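Local coordinates for protein HTPA Reductase (Selaginella moellendorffii, PDB 5U5N) that binds NAD and probably reduces 4-hydroxy-tetrahydrodipicolinate to tetrahydrodipicolinate with NADH or NADPH, a step of lysine biosynthesis, at residues P99-T104 with P127-Q132; N74-D79 with L252-K257. All blocks are in the same frame, centred on the assembly; numbering follows the deposited sequence.

Contact 1 of 2, residues P99-T104 with P127-Q132. With NAD (nicotinamide-adenine-dinucleotide), chain C.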
loop_
_atom_site.group_PDB
_atom_site.type_symbol
_atom_site.label_atom_id
_atom_site.label_comp_id
_atom_site.label_asym_id
_atom_site.label_seq_id
_atom_site.Cartn_x
_atom_site.Cartn_y
_atom_site.Cartn_z
ATOM N N PRO A 99 -33.656 -1.925 -5.592
ATOM C CA PRO A 99 -32.247 -1.645 -5.253
ATOM C C PRO A 99 -31.322 -2.025 -6.390
ATOM O O PRO A 99 -31.575 -3.008 -7.054
ATOM C CB PRO A 99 -31.986 -2.517 -4.008
ATOM C CG PRO A 99 -33.086 -3.505 -3.964
ATOM C CD PRO A 99 -34.257 -2.926 -4.705
ATOM N N PHE A 100 -30.274 -1.238 -6.629
ATOM C CA PHE A 100 -29.393 -1.515 -7.748
ATOM C C PHE A 100 -27.905 -1.262 -7.521
ATOM O O PHE A 100 -27.512 -0.390 -6.760
ATOM C CB PHE A 100 -29.862 -0.779 -9.025
ATOM C CG PHE A 100 -29.753 0.711 -8.971
ATOM C CD1 PHE A 100 -30.729 1.464 -8.370
ATOM C CD2 PHE A 100 -28.662 1.361 -9.547
ATOM C CE1 PHE A 100 -30.628 2.838 -8.320
ATOM C CE2 PHE A 100 -28.531 2.734 -9.486
ATOM C CZ PHE A 100 -29.523 3.476 -8.875
ATOM N N VAL A 101 -27.111 -2.027 -8.262
ATOM C CA VAL A 101 -25.700 -1.834 -8.401
ATOM C C VAL A 101 -25.430 -1.383 -9.832
ATOM O O VAL A 101 -25.596 -2.171 -10.761
ATOM C CB VAL A 101 -24.962 -3.148 -8.106
ATOM C CG1 VAL A 101 -23.456 -2.968 -8.308
ATOM C CG2 VAL A 101 -25.283 -3.604 -6.687
ATOM N N MET A 102 -24.987 -0.130 -9.982
ATOM C CA MET A 102 -24.717 0.499 -11.275
ATOM C C MET A 102 -23.226 0.486 -11.559
ATOM O O MET A 102 -22.480 1.242 -10.942
ATOM C CB MET A 102 -25.270 1.952 -11.245
ATOM C CG MET A 102 -24.989 2.835 -12.459
ATOM S SD MET A 102 -25.915 2.261 -13.905
ATOM C CE MET A 102 -27.570 2.816 -13.479
ATOM N N GLY A 103 -22.805 -0.396 -12.456
ATOM C CA GLY A 103 -21.420 -0.484 -12.897
ATOM C C GLY A 103 -21.152 0.229 -14.227
ATOM O O GLY A 103 -20.014 0.370 -14.643
ATOM N N THR A 104 -22.205 0.673 -14.899
ATOM C CA THR A 104 -22.092 1.294 -16.209
ATOM C C THR A 104 -21.444 2.668 -16.041
ATOM O O THR A 104 -21.823 3.429 -15.164
ATOM C CB THR A 104 -23.491 1.471 -16.828
ATOM O OG1 THR A 104 -24.207 0.235 -16.777
ATOM C CG2 THR A 104 -23.422 1.973 -18.291
ATOM N N PRO A 127 -18.189 3.546 -10.579
ATOM C CA PRO A 127 -17.643 3.392 -11.919
ATOM C C PRO A 127 -16.329 2.587 -12.015
ATOM O O PRO A 127 -15.871 2.328 -13.132
ATOM C CB PRO A 127 -17.447 4.845 -12.363
ATOM C CG PRO A 127 -17.146 5.572 -11.100
ATOM C CD PRO A 127 -17.899 4.877 -10.019
ATOM N N GLN A 128 -15.727 2.223 -10.883
ATOM C CA GLN A 128 -14.630 1.217 -10.845
ATOM C C GLN A 128 -15.002 0.133 -9.817
ATOM O O GLN A 128 -15.038 0.400 -8.630
ATOM C CB GLN A 128 -13.298 1.910 -10.525
ATOM C CG GLN A 128 -12.130 1.041 -10.076
ATOM C CD GLN A 128 -11.586 0.127 -11.125
ATOM O OE1 GLN A 128 -12.028 -1.006 -11.279
ATOM N NE2 GLN A 128 -10.576 0.596 -11.822
ATOM N N MET A 129 -15.283 -1.070 -10.302
ATOM C CA MET A 129 -15.760 -2.193 -9.492
ATOM C C MET A 129 -14.684 -3.235 -9.255
ATOM O O MET A 129 -14.939 -4.221 -8.544
ATOM C CB MET A 129 -16.988 -2.863 -10.148
ATOM C CG MET A 129 -18.159 -1.916 -10.263
ATOM S SD MET A 129 -19.048 -1.720 -8.709
ATOM C CE MET A 129 -20.047 -3.195 -8.779
ATOM N N GLY A 130 -13.506 -3.052 -9.850
ATOM C CA GLY A 130 -12.365 -3.886 -9.504
ATOM C C GLY A 130 -11.898 -3.531 -8.108
ATOM O O GLY A 130 -10.956 -2.706 -7.968
ATOM N N LYS A 131 -12.531 -4.167 -7.107
ATOM C CA LYS A 131 -12.390 -3.716 -5.721
ATOM C C LYS A 131 -10.965 -3.762 -5.186
ATOM O O LYS A 131 -10.623 -2.948 -4.348
ATOM C CB LYS A 131 -13.338 -4.431 -4.745
ATOM C CG LYS A 131 -12.868 -5.766 -4.225
ATOM C CD LYS A 131 -13.818 -6.295 -3.175
ATOM C CE LYS A 131 -13.144 -7.463 -2.457
ATOM N NZ LYS A 131 -14.028 -8.050 -1.434
ATOM N N GLN A 132 -10.150 -4.696 -5.660
ATOM C CA GLN A 132 -8.758 -4.788 -5.162
ATOM C C GLN A 132 -7.945 -3.605 -5.657
ATOM O O GLN A 132 -7.044 -3.110 -4.939
ATOM C CB GLN A 132 -8.104 -6.113 -5.567
ATOM C CG GLN A 132 -8.666 -7.324 -4.822
ATOM C CD GLN A 132 -10.055 -7.765 -5.314
ATOM O OE1 GLN A 132 -10.515 -7.321 -6.380
ATOM N NE2 GLN A 132 -10.713 -8.648 -4.541
HETATM P PA NAD C . -21.587 -4.078 -24.272
HETATM O O1A NAD C . -21.708 -3.107 -25.433
HETATM O O2A NAD C . -20.896 -5.418 -24.430
HETATM O O5B NAD C . -23.026 -4.388 -23.665
HETATM C C5B NAD C . -23.883 -3.381 -23.161
HETATM C C4B NAD C . -25.299 -3.908 -23.354
HETATM O O4B NAD C . -26.267 -3.026 -22.786
HETATM C C3B NAD C . -25.672 -4.103 -24.823
HETATM O O3B NAD C . -25.739 -5.511 -25.112
HETATM C C2B NAD C . -26.995 -3.340 -25.000
HETATM O O2B NAD C . -27.914 -4.026 -25.880
HETATM C C1B NAD C . -27.473 -3.155 -23.546
HETATM N N9A NAD C . -28.385 -2.020 -23.238
HETATM C C8A NAD C . -28.356 -0.778 -23.765
HETATM N N7A NAD C . -29.339 -0.013 -23.237
HETATM C C5A NAD C . -30.011 -0.760 -22.343
HETATM C C6A NAD C . -31.171 -0.566 -21.445
HETATM N N6A NAD C . -31.812 0.620 -21.388
HETATM N N1A NAD C . -31.569 -1.599 -20.670
HETATM C C2A NAD C . -30.951 -2.799 -20.712
HETATM N N3A NAD C . -29.892 -3.047 -21.520
HETATM C C4A NAD C . -29.381 -2.084 -22.341
HETATM O O3 NAD C . -20.943 -3.239 -23.049
HETATM P PN NAD C . -19.952 -3.877 -21.935
HETATM O O1N NAD C . -18.676 -4.213 -22.671
HETATM O O2N NAD C . -20.688 -4.958 -21.165
HETATM O O5D NAD C . -19.813 -2.603 -20.955
HETATM C C5D NAD C . -20.981 -2.066 -20.342
HETATM C C4D NAD C . -20.700 -0.815 -19.521
HETATM O O4D NAD C . -19.993 -1.184 -18.332
HETATM C C3D NAD C . -19.844 0.235 -20.245
HETATM O O3D NAD C . -20.330 1.566 -19.999
HETATM C C2D NAD C . -18.465 0.053 -19.641
HETATM O O2D NAD C . -17.697 1.257 -19.595
HETATM C C1D NAD C . -18.802 -0.390 -18.224
HETATM N N1N NAD C . -17.723 -1.088 -17.495
HETATM C C2N NAD C . -17.544 -0.720 -16.212
HETATM C C3N NAD C . -16.574 -1.303 -15.402
HETATM C C7N NAD C . -16.393 -0.848 -13.966
HETATM O O7N NAD C . -15.296 -0.983 -13.448
HETATM N N7N NAD C . -17.393 -0.296 -13.260
HETATM C C4N NAD C . -15.770 -2.296 -15.965
HETATM C C5N NAD C . -15.957 -2.673 -17.293
HETATM C C6N NAD C . -16.950 -2.050 -18.047
#
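Val101 and Met129 meet through their methyl ends: Val101 CG1 lies 3.4 Å from Met129 CE, closer than two methyl groups normally come. Bends at both chi2 and chi3 carry the Met129 methyl on to strand 100-102, while its CG stays near the nicotinamide amide, 3.5 Å from NAD N7N. Met269 of helix 269-274 and Thr247 of helix 241-259 also pack on this side chain.

The polar contacts converge on the carboxamide of NAD. N7N donates to Gly103 O over 3.0 Å, almost straight at 170°, and Met129 N donates to O7N over 3.1 Å. Pro127 O also lies 3.0 Å from N7N.

Within 127-132, Gln128 OE1 takes the N-H of Gly130 on a lone pair in its carbonyl plane, at 2.9 Å; CG anti to the backbone N and a bend at chi2 (68°) fold the amide back to that position. An alanine here has no OE1 to offer, so Gly130 N is likely to be left without this mate, and the inverse gamma turn centred on Gly130, at the N-cap of helix 131-146, less firmly held.

Both ends of the carboxamide are thus read by backbone atoms of opposite polarity, which should fix its rotation and the setting of the nicotinamide ring, the redox-active end of the cofactor.

Contact 2 of 2, residues N74-D79 with L252-K257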
loop_
_atom_site.group_PDB
_atom_site.type_symbol
_atom_site.label_atom_id
_atom_site.label_comp_id
_atom_site.label_asym_id
_atom_site.label_seq_id
_atom_site.Cartn_x
_atom_site.Cartn_y
_atom_site.Cartn_z
ATOM N N ASN A 74 -37.082 -9.705 -3.254
ATOM C CA ASN A 74 -35.844 -9.163 -2.707
ATOM C C ASN A 74 -34.776 -8.908 -3.746
ATOM O O ASN A 74 -33.609 -8.690 -3.379
ATOM C CB ASN A 74 -35.304 -10.106 -1.638
ATOM C CG ASN A 74 -36.318 -10.385 -0.575
ATOM O OD1 ASN A 74 -37.032 -9.479 -0.114
ATOM N ND2 ASN A 74 -36.426 -11.659 -0.194
ATOM N N VAL A 75 -35.152 -8.920 -5.024
ATOM C CA VAL A 75 -34.208 -8.766 -6.105
ATOM C C VAL A 75 -33.386 -7.481 -5.978
ATOM O O VAL A 75 -33.898 -6.450 -5.535
ATOM C CB VAL A 75 -34.899 -8.785 -7.485
ATOM C CG1 VAL A 75 -35.790 -7.574 -7.660
ATOM C CG2 VAL A 75 -33.865 -8.879 -8.599
ATOM N N ILE A 76 -32.114 -7.590 -6.353
ATOM C CA ILE A 76 -31.234 -6.464 -6.543
ATOM C C ILE A 76 -30.874 -6.484 -7.993
ATOM O O ILE A 76 -30.509 -7.525 -8.509
ATOM C CB ILE A 76 -29.933 -6.633 -5.694
ATOM C CG1 ILE A 76 -30.270 -6.443 -4.226
ATOM C CG2 ILE A 76 -28.859 -5.644 -6.155
ATOM C CD1 ILE A 76 -29.163 -6.789 -3.261
ATOM N N VAL A 77 -30.931 -5.340 -8.629
ATOM C CA VAL A 77 -30.582 -5.215 -10.035
ATOM C C VAL A 77 -29.105 -4.836 -10.174
ATOM O O VAL A 77 -28.620 -3.983 -9.457
ATOM C CB VAL A 77 -31.445 -4.161 -10.728
ATOM C CG1 VAL A 77 -30.996 -3.953 -12.164
ATOM C CG2 VAL A 77 -32.923 -4.552 -10.676
ATOM N N VAL A 78 -28.417 -5.496 -11.099
ATOM C CA VAL A 78 -27.089 -5.131 -11.520
ATOM C C VAL A 78 -27.162 -4.587 -12.936
ATOM O O VAL A 78 -27.615 -5.322 -13.846
ATOM C CB VAL A 78 -26.200 -6.367 -11.518
ATOM C CG1 VAL A 78 -24.844 -6.037 -12.097
ATOM C CG2 VAL A 78 -26.039 -6.884 -10.081
ATOM N N ASP A 79 -26.768 -3.315 -13.117
ATOM C CA ASP A 79 -26.814 -2.619 -14.387
ATOM C C ASP A 79 -25.422 -2.447 -15.000
ATOM O O ASP A 79 -24.611 -1.676 -14.484
ATOM C CB ASP A 79 -27.492 -1.261 -14.210
ATOM C CG ASP A 79 -27.880 -0.612 -15.524
ATOM O OD1 ASP A 79 -26.977 -0.153 -16.229
ATOM O OD2 ASP A 79 -29.114 -0.555 -15.870
ATOM N N LEU A 252 -23.518 -8.726 -2.406
ATOM C CA LEU A 252 -23.519 -9.323 -1.069
ATOM C C LEU A 252 -23.558 -8.261 0.021
ATOM O O LEU A 252 -24.302 -8.376 0.964
ATOM C CB LEU A 252 -22.297 -10.200 -0.874
ATOM C CG LEU A 252 -22.236 -11.507 -1.650
ATOM C CD1 LEU A 252 -20.931 -12.206 -1.368
ATOM C CD2 LEU A 252 -23.418 -12.412 -1.318
ATOM N N PHE A 253 -22.753 -7.213 -0.136
ATOM C CA PHE A 253 -22.777 -6.085 0.783
ATOM C C PHE A 253 -24.132 -5.387 0.803
ATOM O O PHE A 253 -24.702 -5.197 1.868
ATOM C CB PHE A 253 -21.639 -5.122 0.451
ATOM C CG PHE A 253 -21.595 -3.879 1.304
ATOM C CD1 PHE A 253 -20.953 -3.865 2.537
ATOM C CD2 PHE A 253 -22.214 -2.717 0.865
ATOM C CE1 PHE A 253 -20.909 -2.715 3.298
ATOM C CE2 PHE A 253 -22.157 -1.555 1.629
ATOM C CZ PHE A 253 -21.503 -1.549 2.836
ATOM N N LEU A 254 -24.672 -5.033 -0.362
ATOM C CA LEU A 254 -25.958 -4.296 -0.419
ATOM C C LEU A 254 -27.106 -5.142 0.159
ATOM O O LEU A 254 -27.965 -4.656 0.876
ATOM C CB LEU A 254 -26.279 -3.831 -1.854
ATOM C CG LEU A 254 -27.365 -2.763 -2.000
ATOM C CD1 LEU A 254 -27.008 -1.498 -1.235
ATOM C CD2 LEU A 254 -27.636 -2.436 -3.475
ATOM N N SER A 255 -27.087 -6.432 -0.133
ATOM C CA SER A 255 -28.042 -7.380 0.448
ATOM C C SER A 255 -28.154 -7.200 1.954
ATOM O O SER A 255 -29.244 -7.090 2.497
ATOM C CB SER A 255 -27.595 -8.790 0.135
ATOM O OG SER A 255 -28.649 -9.645 -0.155
ATOM N N LYS A 256 -26.993 -7.159 2.613
ATOM C CA LYS A 256 -26.949 -7.055 4.054
ATOM C C LYS A 256 -27.490 -5.721 4.542
ATOM O O LYS A 256 -28.346 -5.690 5.421
ATOM C CB LYS A 256 -25.533 -7.260 4.545
ATOM C CG LYS A 256 -25.428 -7.559 6.012
ATOM C CD LYS A 256 -24.255 -8.512 6.209
ATOM C CE LYS A 256 -23.811 -8.616 7.665
ATOM N NZ LYS A 256 -23.400 -7.248 8.134
ATOM N N LYS A 257 -27.022 -4.625 3.943
ATOM C CA LYS A 257 -27.512 -3.299 4.312
ATOM C C LYS A 257 -29.035 -3.225 4.228
ATOM O O LYS A 257 -29.660 -2.616 5.077
ATOM C CB LYS A 257 -26.942 -2.200 3.398
ATOM C CG LYS A 257 -25.433 -2.034 3.353
ATOM C CD LYS A 257 -24.789 -1.854 4.732
ATOM C CE LYS A 257 -24.155 -3.114 5.241
ATOM N NZ LYS A 257 -23.456 -2.796 6.537
#
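Ile76 meets helix 241-259 at the turn holding Leu254 and Ser255. The contact between the segments is apolar packing carried by the two branches of one isoleucine. Its longer branch reaches the helix backbone end on: CD1 lies 3.8 Å from Ser255 N and 4.3 Å from Leu254 C. CG1 stands anti to the carbonyl carbon (chi1 -71°) and chi2 is extended at 171°, which carries the methyl out to the helix. The shorter branch touches a side chain instead, with Ile76 CG2 4.4 Å from Leu254 CD2, a looser approach.

This is a helix laid against a Rossmann-type parallel sheet, in which strand 76-79 lies between strands 7-10 and 100-102. The helix belongs to the C-terminal part of the chain, so the packing joins it to the N-terminal, nucleotide-binding part. On the same strand, Val78 packs on Thr247 and Val251, earlier in the helix.

A polar contact flanks this packing. Ser255 OG is hydrogen-bonded to the backbone N of Ala5, whose side chain also touches Ile76. The CB of Ser255 comes within 4.2 Å of Ile76 CD1, and Ile258, farther along the helix, packs on the same isoleucine.

Contacts 1 and 2 join on one parallel sheet, their centres 12 Å apart. Strands 76-79 and 100-102 are neighbours in it, and Val101 N probably donates to Val77 O over 2.7 Å. At the end of strand 76-79, Asp79 OD1 and Thr104 OG1 form a probable hydrogen bond of 2.9 Å, tying the loop that follows strand 100-102 to the adjoining strand. Val101 is shared in another way, for Leu254 of contact 2 also packs on it. Contact 1 borders the NAD; contact 2 is set back, with the Leu254 and Met129 side chains about 9 Å apart. Helix 241-259 reaches both.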